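CDP-glucose-4,6-dehydratase (Yersinia pseudotuberculosis, PDB 1RKX) catalyses the 4,6-dehydration of CDP-D-glucose, with NAD held in its Rossmann-type domain and probably serving as a transient hydride carrier. Local coordinates at residues Thr35-Ser40 against Arg77-Glu82; Val84-Ala89 against Val127-Ser132; Gly16-Lys21 against Ser48-Ala53. One frame throughout, in Å; residues are numbered along the deposited sequence.

Contact 1 of 3, residues Thr35-Ser40 against Arg77-Glu82; sequences TVKGYS and REFQPE. With NAD (nicotinamide-adenine-dinucleotide), chain G.
The Phe79 ring carries Lys37 on one face and a backbone carbonyl at its edge. Lys37 CB stands over the centre of that face, 3.6 Å from the ring centroid and 6° off the normal, a CH-pi contact. At the rim, Thr35 O lies near the ring plane 3.3 Å from Phe79 CZ, where the ring C-H edge is slightly positive. Thr35 CG2 makes only a loose apolar contact with Phe79 CE1. Arg11, on the adjacent strand 11-15, adds a cation-pi interaction with the ring.

Lys37 continues past the aromatic group in the direction opposite to the phenylalanine side chain. With CG anti to the backbone N (chi1 180°) and every later bond extended, its chain lays CD 3.5 Å from Phe79 CB before reaching the carboxylate. There Lys37 NZ forms a salt bridge of 2.7 Å with Glu78 OE1, arriving almost in line with the C-O bond. Ser75 O takes a second hydrogen bond from the same ammonium, so the charged end of an otherwise buried lysine is held by both a side chain and the helix backbone.

The helix ends directly behind this grip. Gln80 has left helical geometry with positive phi, and its side chain folds back so that Gln80 NE2 donates to Arg77 O at 2.6 Å, nearly straight and on a lone pair of the carbonyl.

Strand 35-40 meeting the C-terminal end of helix 69-79 in this way is the sheet-to-helix packing of a Rossmann fold, whose second strand ends at Ser40 beside the adenosine ribose of NAD.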
loop_
_atom_site.group_PDB
_atom_site.type_symbol
_atom_site.label_atom_id
_atom_site.label_comp_id
_atom_site.label_asym_id
_atom_site.label_seq_id
_atom_site.Cartn_x
_atom_site.Cartn_y
_atom_site.Cartn_z
ATOM N N THR C 35 15.350 -39.218 11.805
ATOM C CA THR C 35 16.733 -39.285 12.267
ATOM C C THR C 35 17.091 -37.817 12.466
ATOM O O THR C 35 17.310 -37.086 11.504
ATOM C CB THR C 35 17.644 -39.911 11.201
ATOM O OG1 THR C 35 17.225 -41.262 10.966
ATOM C CG2 THR C 35 19.093 -39.903 11.661
ATOM N N VAL C 36 17.143 -37.392 13.720
ATOM C CA VAL C 36 17.392 -35.993 14.028
ATOM C C VAL C 36 18.749 -35.630 14.611
ATOM O O VAL C 36 19.299 -36.355 15.446
ATOM C CB VAL C 36 16.322 -35.468 15.008
ATOM C CG1 VAL C 36 16.362 -33.944 15.057
ATOM C CG2 VAL C 36 14.940 -35.971 14.592
ATOM N N LYS C 37 19.271 -34.489 14.166
ATOM C CA LYS C 37 20.534 -33.957 14.672
ATOM C C LYS C 37 20.269 -32.508 15.063
ATOM O O LYS C 37 19.643 -31.763 14.312
ATOM C CB LYS C 37 21.642 -33.998 13.614
ATOM C CG LYS C 37 22.971 -33.438 14.140
ATOM C CD LYS C 37 24.115 -33.579 13.137
ATOM C CE LYS C 37 25.429 -33.069 13.730
ATOM N NZ LYS C 37 26.563 -33.127 12.762
ATOM N N GLY C 38 20.739 -32.117 16.240
ATOM C CA GLY C 38 20.538 -30.757 16.705
ATOM C C GLY C 38 21.852 -30.008 16.868
ATOM O O GLY C 38 22.894 -30.612 17.126
ATOM N N TYR C 39 21.793 -28.686 16.717
ATOM C CA TYR C 39 22.973 -27.827 16.846
ATOM C C TYR C 39 22.521 -26.579 17.599
ATOM O O TYR C 39 21.738 -25.786 17.067
ATOM C CB TYR C 39 23.483 -27.444 15.455
ATOM C CG TYR C 39 24.772 -26.647 15.437
ATOM C CD1 TYR C 39 26.005 -27.280 15.274
ATOM C CD2 TYR C 39 24.757 -25.256 15.557
ATOM C CE1 TYR C 39 27.196 -26.548 15.224
ATOM C CE2 TYR C 39 25.945 -24.512 15.513
ATOM C CZ TYR C 39 27.158 -25.170 15.343
ATOM O OH TYR C 39 28.332 -24.453 15.281
ATOM N N SER C 40 22.997 -26.420 18.831
ATOM C CA SER C 40 22.629 -25.276 19.671
ATOM C C SER C 40 23.701 -25.018 20.715
ATOM O O SER C 40 24.657 -25.782 20.853
ATOM C CB SER C 40 21.335 -25.560 20.454
ATOM O OG SER C 40 20.299 -26.095 19.652
ATOM N N ARG C 77 27.389 -30.719 6.909
ATOM C CA ARG C 77 27.984 -31.584 5.888
ATOM C C ARG C 77 28.140 -33.012 6.394
ATOM O O ARG C 77 27.934 -33.971 5.654
ATOM C CB ARG C 77 29.359 -31.058 5.477
ATOM C CG ARG C 77 30.118 -31.995 4.544
ATOM C CD ARG C 77 31.533 -31.499 4.340
ATOM N NE ARG C 77 31.550 -30.207 3.668
ATOM C CZ ARG C 77 32.536 -29.323 3.775
ATOM N NH1 ARG C 77 33.589 -29.588 4.535
ATOM N NH2 ARG C 77 32.469 -28.175 3.118
ATOM N N GLU C 78 28.528 -33.141 7.655
ATOM C CA GLU C 78 28.705 -34.444 8.282
ATOM C C GLU C 78 27.384 -35.208 8.327
ATOM O O GLU C 78 27.346 -36.418 8.111
ATOM C CB GLU C 78 29.247 -34.254 9.706
ATOM C CG GLU C 78 29.456 -35.530 10.524
ATOM C CD GLU C 78 28.157 -36.162 11.004
ATOM O OE1 GLU C 78 27.323 -35.451 11.606
ATOM O OE2 GLU C 78 27.976 -37.379 10.790
ATOM N N PHE C 79 26.299 -34.486 8.586
ATOM C CA PHE C 79 24.976 -35.086 8.702
ATOM C C PHE C 79 24.202 -35.324 7.400
ATOM O O PHE C 79 23.422 -36.275 7.317
ATOM C CB PHE C 79 24.128 -34.239 9.656
ATOM C CG PHE C 79 22.795 -34.847 9.990
ATOM C CD1 PHE C 79 22.721 -36.063 10.659
ATOM C CD2 PHE C 79 21.613 -34.202 9.638
ATOM C CE1 PHE C 79 21.486 -36.632 10.974
ATOM C CE2 PHE C 79 20.371 -34.762 9.948
ATOM C CZ PHE C 79 20.309 -35.979 10.619
ATOM N N GLN C 80 24.403 -34.474 6.397
ATOM C CA GLN C 80 23.699 -34.610 5.118
ATOM C C GLN C 80 22.177 -34.620 5.310
ATOM O O GLN C 80 21.493 -35.563 4.911
ATOM C CB GLN C 80 24.125 -35.902 4.412
ATOM C CG GLN C 80 25.612 -35.984 4.086
ATOM C CD GLN C 80 26.019 -35.059 2.961
ATOM O OE1 GLN C 80 25.510 -35.161 1.846
ATOM N NE2 GLN C 80 26.948 -34.149 3.245
ATOM N N PRO C 81 21.624 -33.563 5.919
ATOM C CA PRO C 81 20.173 -33.511 6.137
ATOM C C PRO C 81 19.378 -33.277 4.855
ATOM O O PRO C 81 19.885 -32.698 3.897
ATOM C CB PRO C 81 20.024 -32.345 7.111
ATOM C CG PRO C 81 21.073 -31.396 6.606
ATOM C CD PRO C 81 22.268 -32.328 6.400
ATOM N N GLU C 82 18.127 -33.734 4.848
ATOM C CA GLU C 82 17.242 -33.544 3.702
ATOM C C GLU C 82 16.280 -32.426 4.087
ATOM O O GLU C 82 15.687 -31.771 3.233
ATOM C CB GLU C 82 16.403 -34.789 3.434
ATOM C CG GLU C 82 17.148 -36.092 3.342
ATOM C CD GLU C 82 16.180 -37.258 3.328
ATOM O OE1 GLU C 82 15.415 -37.372 2.343
ATOM O OE2 GLU C 82 16.174 -38.038 4.310
HETATM P PA NAD G . 14.700 -20.546 23.534
HETATM O O1A NAD G . 15.570 -19.520 24.149
HETATM O O2A NAD G . 14.083 -21.546 24.447
HETATM O O5B NAD G . 15.494 -21.351 22.391
HETATM C C5B NAD G . 16.525 -20.665 21.641
HETATM C C4B NAD G . 17.529 -21.660 21.057
HETATM O O4B NAD G . 18.469 -20.793 20.381
HETATM C C3B NAD G . 18.328 -22.394 22.123
HETATM O O3B NAD G . 18.304 -23.794 21.781
HETATM C C2B NAD G . 19.695 -21.744 22.023
HETATM O O2B NAD G . 20.780 -22.607 22.467
HETATM C C1B NAD G . 19.741 -21.355 20.568
HETATM N N9A NAD G . 20.747 -20.342 20.291
HETATM C C8A NAD G . 20.729 -19.019 20.646
HETATM N N7A NAD G . 21.812 -18.350 20.255
HETATM C C5A NAD G . 22.575 -19.303 19.610
HETATM C C6A NAD G . 23.835 -19.224 18.978
HETATM N N6A NAD G . 24.587 -18.148 18.870
HETATM N N1A NAD G . 24.336 -20.372 18.420
HETATM C C2A NAD G . 23.578 -21.512 18.517
HETATM N N3A NAD G . 22.403 -21.703 19.076
HETATM C C4A NAD G . 21.939 -20.543 19.617
HETATM O O3 NAD G . 13.599 -19.816 22.704
HETATM P PN NAD G . 12.341 -20.401 21.837
HETATM O O1N NAD G . 11.155 -19.873 22.518
HETATM O O2N NAD G . 12.418 -21.884 21.847
HETATM O O5D NAD G . 12.527 -19.697 20.432
HETATM C C5D NAD G . 12.754 -20.547 19.303
HETATM C C4D NAD G . 12.825 -19.717 18.036
HETATM O O4D NAD G . 11.479 -19.156 17.880
HETATM C C3D NAD G . 13.750 -18.500 18.002
HETATM O O3D NAD G . 14.170 -18.294 16.638
HETATM C C2D NAD G . 12.827 -17.382 18.469
HETATM O O2D NAD G . 13.338 -16.103 18.057
HETATM C C1D NAD G . 11.550 -17.754 17.763
HETATM N N1N NAD G . 10.382 -17.124 18.369
HETATM C C2N NAD G . 9.820 -17.567 19.579
HETATM C C3N NAD G . 8.570 -16.951 20.122
HETATM C C7N NAD G . 8.016 -17.512 21.367
HETATM O O7N NAD G . 6.966 -17.002 21.788
HETATM N N7N NAD G . 8.587 -18.529 22.045
HETATM C C4N NAD G . 8.000 -15.735 19.425
HETATM C C5N NAD G . 8.735 -15.380 18.172
HETATM C C6N NAD G . 9.793 -16.006 17.701
#

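Contact 2 of 3, residues Val84-Ala89 against Val127-Ser132; sequences VFHMAA and VVNITS. With NAD (nicotinamide-adenine-dinucleotide), chain G.
Two neighbouring parallel strands of the Rossmann sheet, 83-86 and 126-130, run side by side here, and the loops that follow them border the NAD pocket. Their segment axes are 4.7 Å apart and 10° from parallel. Three backbone hydrogen bonds join them in alternation: Val128 N to Val84 O at 2.8 Å, His86 N to Val128 O at 2.9 Å and Ile130 N to His86 O at 3.0 Å.

Phe85 and Val128 point to the same face of the sheet, and Phe85 CD2 rests 3.7 Å from Val128 CB. Helix 236-251 covers that face through Tyr242, Ala246 and Leu249. Val84, His86, Val127 and Asn129 project to the opposite face, toward helix 100-121; the His86 imidazole is fixed there by Thr15 OG1, which bonds to ND1.

At the strand ends, Met87, just past strand 83-86, crosses Ile130, the last residue of strand 126-130, tightly, with Met87 CG 3.5 Å from both CG1 and CD1 of Ile130. The first torsion of Ile130 (chi1 -74°) sends CG1 to the methionine, while CG2 goes to the nicotinamide ribose.

That ribose donates from NAD O3D to Met87 O at 3.0 Å, and Ala89 N donates to NAD O4B on the adenosine side. A water within hydrogen-bonding distance of Ala88 O, Ile130 O and NAD O3D links the loop after strand 83-86 and the end of strand 126-130 to the cofactor. The direct hydrogen bonds that these two segments make to NAD use backbone atoms, so they probably depend on how the chain is placed at the strand end.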
loop_
_atom_site.group_PDB
_atom_site.type_symbol
_atom_site.label_atom_id
_atom_site.label_comp_id
_atom_site.label_asym_id
_atom_site.label_seq_id
_atom_site.Cartn_x
_atom_site.Cartn_y
_atom_site.Cartn_z
ATOM N N VAL C 84 15.765 -29.141 7.028
ATOM C CA VAL C 84 16.372 -28.302 8.045
ATOM C C VAL C 84 15.373 -27.331 8.671
ATOM O O VAL C 84 14.608 -26.676 7.966
ATOM C CB VAL C 84 17.526 -27.457 7.464
ATOM C CG1 VAL C 84 18.077 -26.528 8.547
ATOM C CG2 VAL C 84 18.623 -28.364 6.918
ATOM N N PHE C 85 15.385 -27.256 9.996
ATOM C CA PHE C 85 14.543 -26.321 10.737
ATOM C C PHE C 85 15.511 -25.416 11.490
ATOM O O PHE C 85 16.251 -25.882 12.366
ATOM C CB PHE C 85 13.650 -27.040 11.752
ATOM C CG PHE C 85 12.514 -27.805 11.137
ATOM C CD1 PHE C 85 12.640 -29.165 10.864
ATOM C CD2 PHE C 85 11.305 -27.172 10.849
ATOM C CE1 PHE C 85 11.573 -29.889 10.317
ATOM C CE2 PHE C 85 10.229 -27.882 10.301
ATOM C CZ PHE C 85 10.365 -29.246 10.035
ATOM N N HIS C 86 15.524 -24.132 11.144
ATOM C CA HIS C 86 16.415 -23.188 11.805
ATOM C C HIS C 86 15.663 -22.434 12.891
ATOM O O HIS C 86 14.892 -21.517 12.601
ATOM C CB HIS C 86 17.002 -22.215 10.773
ATOM C CG HIS C 86 17.884 -21.153 11.363
ATOM N ND1 HIS C 86 18.884 -21.431 12.271
ATOM C CD2 HIS C 86 17.921 -19.813 11.163
ATOM C CE1 HIS C 86 19.496 -20.309 12.607
ATOM N NE2 HIS C 86 18.932 -19.312 11.947
ATOM N N MET C 87 15.880 -22.829 14.144
ATOM C CA MET C 87 15.216 -22.177 15.260
ATOM C C MET C 87 16.156 -21.480 16.231
ATOM O O MET C 87 15.702 -20.802 17.150
ATOM C CB MET C 87 14.344 -23.177 16.020
ATOM C CG MET C 87 13.102 -23.579 15.248
ATOM S SD MET C 87 11.799 -24.247 16.293
ATOM C CE MET C 87 12.309 -25.918 16.385
ATOM N N ALA C 88 17.460 -21.641 16.034
ATOM C CA ALA C 88 18.431 -21.008 16.917
ATOM C C ALA C 88 18.438 -19.496 16.695
ATOM O O ALA C 88 18.486 -19.019 15.558
ATOM C CB ALA C 88 19.827 -21.579 16.673
ATOM N N ALA C 89 18.390 -18.749 17.792
ATOM C CA ALA C 89 18.397 -17.299 17.724
ATOM C C ALA C 89 18.423 -16.703 19.125
ATOM O O ALA C 89 18.155 -17.398 20.101
ATOM C CB ALA C 89 17.145 -16.807 16.982
ATOM N N VAL C 127 13.825 -26.334 3.683
ATOM C CA VAL C 127 14.404 -25.496 4.719
ATOM C C VAL C 127 13.293 -24.629 5.303
ATOM O O VAL C 127 12.604 -23.902 4.578
ATOM C CB VAL C 127 15.512 -24.571 4.159
ATOM C CG1 VAL C 127 16.109 -23.719 5.293
ATOM C CG2 VAL C 127 16.600 -25.399 3.490
ATOM N N VAL C 128 13.112 -24.723 6.613
ATOM C CA VAL C 128 12.102 -23.940 7.295
ATOM C C VAL C 128 12.821 -23.053 8.298
ATOM O O VAL C 128 13.314 -23.518 9.327
ATOM C CB VAL C 128 11.090 -24.836 8.027
ATOM C CG1 VAL C 128 10.142 -23.973 8.859
ATOM C CG2 VAL C 128 10.294 -25.647 7.012
ATOM N N ASN C 129 12.889 -21.770 7.974
ATOM C CA ASN C 129 13.562 -20.814 8.828
ATOM C C ASN C 129 12.576 -20.081 9.728
ATOM O O ASN C 129 11.728 -19.329 9.256
ATOM C CB ASN C 129 14.341 -19.817 7.965
ATOM C CG ASN C 129 14.917 -18.684 8.774
ATOM O OD1 ASN C 129 15.164 -18.830 9.971
ATOM N ND2 ASN C 129 15.153 -17.547 8.124
ATOM N N ILE C 130 12.698 -20.314 11.027
ATOM C CA ILE C 130 11.840 -19.676 12.012
ATOM C C ILE C 130 12.343 -18.261 12.286
ATOM O O ILE C 130 13.462 -18.062 12.773
ATOM C CB ILE C 130 11.826 -20.452 13.354
ATOM C CG1 ILE C 130 10.997 -21.730 13.219
ATOM C CG2 ILE C 130 11.240 -19.584 14.463
ATOM C CD1 ILE C 130 11.565 -22.735 12.242
ATOM N N THR C 131 11.518 -17.276 11.960
ATOM C CA THR C 131 11.899 -15.895 12.211
ATOM C C THR C 131 11.093 -15.425 13.419
ATOM O O THR C 131 11.427 -15.781 14.553
ATOM C CB THR C 131 11.651 -15.012 10.957
ATOM O OG1 THR C 131 10.278 -15.082 10.562
ATOM C CG2 THR C 131 12.529 -15.494 9.810
ATOM N N SER C 132 10.021 -14.669 13.200
ATOM C CA SER C 132 9.214 -14.198 14.323
ATOM C C SER C 132 7.983 -13.452 13.852
ATOM O O SER C 132 7.947 -12.969 12.731
ATOM C CB SER C 132 10.038 -13.261 15.213
ATOM O OG SER C 132 9.243 -12.720 16.260
HETATM P PA NAD G . 14.700 -20.546 23.534
HETATM O O1A NAD G . 15.570 -19.520 24.149
HETATM O O2A NAD G . 14.083 -21.546 24.447
HETATM O O5B NAD G . 15.494 -21.351 22.391
HETATM C C5B NAD G . 16.525 -20.665 21.641
HETATM C C4B NAD G . 17.529 -21.660 21.057
HETATM O O4B NAD G . 18.469 -20.793 20.381
HETATM C C3B NAD G . 18.328 -22.394 22.123
HETATM O O3B NAD G . 18.304 -23.794 21.781
HETATM C C2B NAD G . 19.695 -21.744 22.023
HETATM O O2B NAD G . 20.780 -22.607 22.467
HETATM C C1B NAD G . 19.741 -21.355 20.568
HETATM N N9A NAD G . 20.747 -20.342 20.291
HETATM C C8A NAD G . 20.729 -19.019 20.646
HETATM N N7A NAD G . 21.812 -18.350 20.255
HETATM C C5A NAD G . 22.575 -19.303 19.610
HETATM C C6A NAD G . 23.835 -19.224 18.978
HETATM N N6A NAD G . 24.587 -18.148 18.870
HETATM N N1A NAD G . 24.336 -20.372 18.420
HETATM C C2A NAD G . 23.578 -21.512 18.517
HETATM N N3A NAD G . 22.403 -21.703 19.076
HETATM C C4A NAD G . 21.939 -20.543 19.617
HETATM O O3 NAD G . 13.599 -19.816 22.704
HETATM P PN NAD G . 12.341 -20.401 21.837
HETATM O O1N NAD G . 11.155 -19.873 22.518
HETATM O O2N NAD G . 12.418 -21.884 21.847
HETATM O O5D NAD G . 12.527 -19.697 20.432
HETATM C C5D NAD G . 12.754 -20.547 19.303
HETATM C C4D NAD G . 12.825 -19.717 18.036
HETATM O O4D NAD G . 11.479 -19.156 17.880
HETATM C C3D NAD G . 13.750 -18.500 18.002
HETATM O O3D NAD G . 14.170 -18.294 16.638
HETATM C C2D NAD G . 12.827 -17.382 18.469
HETATM O O2D NAD G . 13.338 -16.103 18.057
HETATM C C1D NAD G . 11.550 -17.754 17.763
HETATM N N1N NAD G . 10.382 -17.124 18.369
HETATM C C2N NAD G . 9.820 -17.567 19.579
HETATM C C3N NAD G . 8.570 -16.951 20.122
HETATM C C7N NAD G . 8.016 -17.512 21.367
HETATM O O7N NAD G . 6.966 -17.002 21.788
HETATM N N7N NAD G . 8.587 -18.529 22.045
HETATM C C4N NAD G . 8.000 -15.735 19.425
HETATM C C5N NAD G . 8.735 -15.380 18.172
HETATM C C6N NAD G . 9.793 -16.006 17.701
HETATM O O HOH W 1 15.767 -19.014 14.338
#

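Contact 3 of 3, residues Gly16-Lys21 against Ser48-Ala53; sequences GHTGFK and SLFETA. With NAD (nicotinamide-adenine-dinucleotide), chain G.
Phe50 packs against His17 and Thr18 in the glycine-rich dinucleotide-binding loop, the GxxGxxG motif of the Rossmann fold that begins at Gly16. Aromatic contacts dominate. The edge of Phe50 is directed at the face of His17 in an offset edge-to-face pair, with ring centroids 5.5 Å apart and planes at 88°. Thr18 CG2 reaches both rings: it sits 3.8 Å from the Phe50 centroid, over the face and 14° off the normal, and also lies above a face of the imidazole toward its rim.

On the helical side the Leu49 CD2 methyl rests against the carbonyl oxygen Phe20 O. Trp24 and Trp332 add apolar contacts to Leu49, so helices 20-31 and 322-338 share in enclosing it.

Polar bonding between the segments goes through one water, which donates to Thr18 O at 2.8 Å and accepts from Phe50 N in the first turn of helix 49-52. Ser48 caps that helix, its OG accepting from Glu51 N.

Hydrogen bonds to NAD come from the loop and from the start of helix 20-31. Phe20 N reaches NAD O2A at 2.8 Å and Lys21 N reaches NAD O2N at 2.8 Å, one on each phosphate, where the helix N-terminus would probably help to offset their negative charge. Thr18 divides its two branches between the neighbours (chi1 62°): the methyl faces Phe50, while Thr18 OG1 accepts from NAD O3B at 2.8 Å.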
loop_
_atom_site.group_PDB
_atom_site.type_symbol
_atom_site.label_atom_id
_atom_site.label_comp_id
_atom_site.label_asym_id
_atom_site.label_seq_id
_atom_site.Cartn_x
_atom_site.Cartn_y
_atom_site.Cartn_z
ATOM N N GLY C 16 18.895 -24.932 17.446
ATOM C CA GLY C 16 18.075 -24.491 18.557
ATOM C C GLY C 16 17.282 -25.610 19.213
ATOM O O GLY C 16 16.253 -25.359 19.845
ATOM N N HIS C 17 17.756 -26.846 19.067
ATOM C CA HIS C 17 17.082 -27.996 19.654
ATOM C C HIS C 17 17.129 -28.017 21.184
ATOM O O HIS C 17 16.362 -28.747 21.814
ATOM C CB HIS C 17 17.681 -29.302 19.111
ATOM C CG HIS C 17 19.043 -29.616 19.654
ATOM N ND1 HIS C 17 20.133 -28.792 19.465
ATOM C CD2 HIS C 17 19.493 -30.675 20.370
ATOM C CE1 HIS C 17 21.197 -29.331 20.036
ATOM N NE2 HIS C 17 20.835 -30.474 20.591
ATOM N N THR C 18 18.014 -27.223 21.789
ATOM C CA THR C 18 18.117 -27.203 23.249
ATOM C C THR C 18 17.168 -26.188 23.884
ATOM O O THR C 18 17.148 -26.025 25.102
ATOM C CB THR C 18 19.557 -26.873 23.715
ATOM O OG1 THR C 18 19.919 -25.562 23.268
ATOM C CG2 THR C 18 20.553 -27.905 23.164
ATOM N N GLY C 19 16.386 -25.513 23.048
ATOM C CA GLY C 19 15.450 -24.520 23.545
ATOM C C GLY C 19 14.032 -25.044 23.700
ATOM O O GLY C 19 13.767 -26.236 23.515
ATOM N N PHE C 20 13.118 -24.137 24.031
ATOM C CA PHE C 20 11.713 -24.475 24.239
ATOM C C PHE C 20 11.030 -25.042 22.998
ATOM O O PHE C 20 10.597 -26.199 22.996
ATOM C CB PHE C 20 10.965 -23.232 24.744
ATOM C CG PHE C 20 9.478 -23.422 24.895
ATOM C CD1 PHE C 20 8.964 -24.442 25.694
ATOM C CD2 PHE C 20 8.592 -22.541 24.277
ATOM C CE1 PHE C 20 7.584 -24.585 25.881
ATOM C CE2 PHE C 20 7.211 -22.669 24.454
ATOM C CZ PHE C 20 6.705 -23.693 25.260
ATOM N N LYS C 21 10.921 -24.241 21.942
ATOM C CA LYS C 21 10.274 -24.707 20.721
ATOM C C LYS C 21 11.069 -25.822 20.059
ATOM O O LYS C 21 10.496 -26.788 19.552
ATOM C CB LYS C 21 10.092 -23.556 19.727
ATOM C CG LYS C 21 9.130 -22.469 20.206
ATOM C CD LYS C 21 9.019 -21.332 19.202
ATOM C CE LYS C 21 8.449 -21.806 17.871
ATOM N NZ LYS C 21 8.342 -20.699 16.875
ATOM N N SER C 48 15.248 -26.932 32.221
ATOM C CA SER C 48 15.024 -26.756 30.795
ATOM C C SER C 48 14.265 -27.960 30.253
ATOM O O SER C 48 14.360 -29.059 30.796
ATOM C CB SER C 48 16.360 -26.642 30.055
ATOM O OG SER C 48 17.058 -27.877 30.083
ATOM N N LEU C 49 13.497 -27.751 29.192
ATOM C CA LEU C 49 12.771 -28.856 28.577
ATOM C C LEU C 49 13.808 -29.868 28.103
ATOM O O LEU C 49 13.621 -31.081 28.227
ATOM C CB LEU C 49 11.964 -28.363 27.377
ATOM C CG LEU C 49 11.232 -29.431 26.556
ATOM C CD1 LEU C 49 10.104 -30.049 27.387
ATOM C CD2 LEU C 49 10.672 -28.799 25.293
ATOM N N PHE C 50 14.910 -29.351 27.568
ATOM C CA PHE C 50 15.985 -30.193 27.046
ATOM C C PHE C 50 16.371 -31.300 28.024
ATOM O O PHE C 50 16.416 -32.468 27.657
ATOM C CB PHE C 50 17.220 -29.341 26.728
ATOM C CG PHE C 50 18.312 -30.095 26.017
ATOM C CD1 PHE C 50 18.120 -30.554 24.713
ATOM C CD2 PHE C 50 19.531 -30.347 26.647
ATOM C CE1 PHE C 50 19.131 -31.254 24.040
ATOM C CE2 PHE C 50 20.548 -31.043 25.987
ATOM C CZ PHE C 50 20.348 -31.497 24.681
ATOM N N GLU C 51 16.640 -30.927 29.271
ATOM C CA GLU C 51 17.037 -31.900 30.282
ATOM C C GLU C 51 15.868 -32.661 30.907
ATOM O O GLU C 51 15.932 -33.884 31.056
ATOM C CB GLU C 51 17.830 -31.214 31.398
ATOM C CG GLU C 51 19.152 -30.590 30.958
ATOM C CD GLU C 51 20.115 -31.595 30.348
ATOM O OE1 GLU C 51 20.011 -32.798 30.657
ATOM O OE2 GLU C 51 20.994 -31.174 29.571
ATOM N N THR C 52 14.806 -31.944 31.271
ATOM C CA THR C 52 13.655 -32.581 31.902
ATOM C C THR C 52 12.968 -33.612 31.011
ATOM O O THR C 52 12.486 -34.638 31.500
ATOM C CB THR C 52 12.611 -31.533 32.370
ATOM O OG1 THR C 52 12.120 -30.796 31.241
ATOM C CG2 THR C 52 13.238 -30.568 33.374
ATOM N N ALA C 53 12.948 -33.367 29.707
ATOM C CA ALA C 53 12.299 -34.284 28.780
ATOM C C ALA C 53 13.275 -35.157 28.007
ATOM O O ALA C 53 12.892 -35.798 27.033
ATOM C CB ALA C 53 11.409 -33.504 27.805
HETATM P PA NAD G . 14.700 -20.546 23.534
HETATM O O1A NAD G . 15.570 -19.520 24.149
HETATM O O2A NAD G . 14.083 -21.546 24.447
HETATM O O5B NAD G . 15.494 -21.351 22.391
HETATM C C5B NAD G . 16.525 -20.665 21.641
HETATM C C4B NAD G . 17.529 -21.660 21.057
HETATM O O4B NAD G . 18.469 -20.793 20.381
HETATM C C3B NAD G . 18.328 -22.394 22.123
HETATM O O3B NAD G . 18.304 -23.794 21.781
HETATM C C2B NAD G . 19.695 -21.744 22.023
HETATM O O2B NAD G . 20.780 -22.607 22.467
HETATM C C1B NAD G . 19.741 -21.355 20.568
HETATM N N9A NAD G . 20.747 -20.342 20.291
HETATM C C8A NAD G . 20.729 -19.019 20.646
HETATM N N7A NAD G . 21.812 -18.350 20.255
HETATM C C5A NAD G . 22.575 -19.303 19.610
HETATM C C6A NAD G . 23.835 -19.224 18.978
HETATM N N6A NAD G . 24.587 -18.148 18.870
HETATM N N1A NAD G . 24.336 -20.372 18.420
HETATM C C2A NAD G . 23.578 -21.512 18.517
HETATM N N3A NAD G . 22.403 -21.703 19.076
HETATM C C4A NAD G . 21.939 -20.543 19.617
HETATM O O3 NAD G . 13.599 -19.816 22.704
HETATM P PN NAD G . 12.341 -20.401 21.837
HETATM O O1N NAD G . 11.155 -19.873 22.518
HETATM O O2N NAD G . 12.418 -21.884 21.847
HETATM O O5D NAD G . 12.527 -19.697 20.432
HETATM C C5D NAD G . 12.754 -20.547 19.303
HETATM C C4D NAD G . 12.825 -19.717 18.036
HETATM O O4D NAD G . 11.479 -19.156 17.880
HETATM C C3D NAD G . 13.750 -18.500 18.002
HETATM O O3D NAD G . 14.170 -18.294 16.638
HETATM C C2D NAD G . 12.827 -17.382 18.469
HETATM O O2D NAD G . 13.338 -16.103 18.057
HETATM C C1D NAD G . 11.550 -17.754 17.763
HETATM N N1N NAD G . 10.382 -17.124 18.369
HETATM C C2N NAD G . 9.820 -17.567 19.579
HETATM C C3N NAD G . 8.570 -16.951 20.122
HETATM C C7N NAD G . 8.016 -17.512 21.367
HETATM O O7N NAD G . 6.966 -17.002 21.788
HETATM N N7N NAD G . 8.587 -18.529 22.045
HETATM C C4N NAD G . 8.000 -15.735 19.425
HETATM C C5N NAD G . 8.735 -15.380 18.172
HETATM C C6N NAD G . 9.793 -16.006 17.701
HETATM O O HOH W 2 14.847 -26.693 26.582
#

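How the contacts relate
The three contacts converge on NAD from different parts of one Rossmann domain. Contacts 1 and 3 interlock along the chain, their segments alternating, with centres about 17 Å apart; Ser40 OG lies 2.7 Å from His17 ND1, to which it is hydrogen-bonded, and Tyr39 O is 3.0 Å from Gly16 N, a probable hydrogen bond. Contact 2, about 15 Å from contact 3 between centres, meets it through packing, as where Met87 CE lies 3.8 Å from Lys21 O. Contacts 1 and 2, centres about 14 Å apart, share the central sheet and adjoin in sequence. Contact 3 serves the phosphates and adenosine ribose, contact 2 both riboses, while contact 1 reaches the cofactor through Ser40.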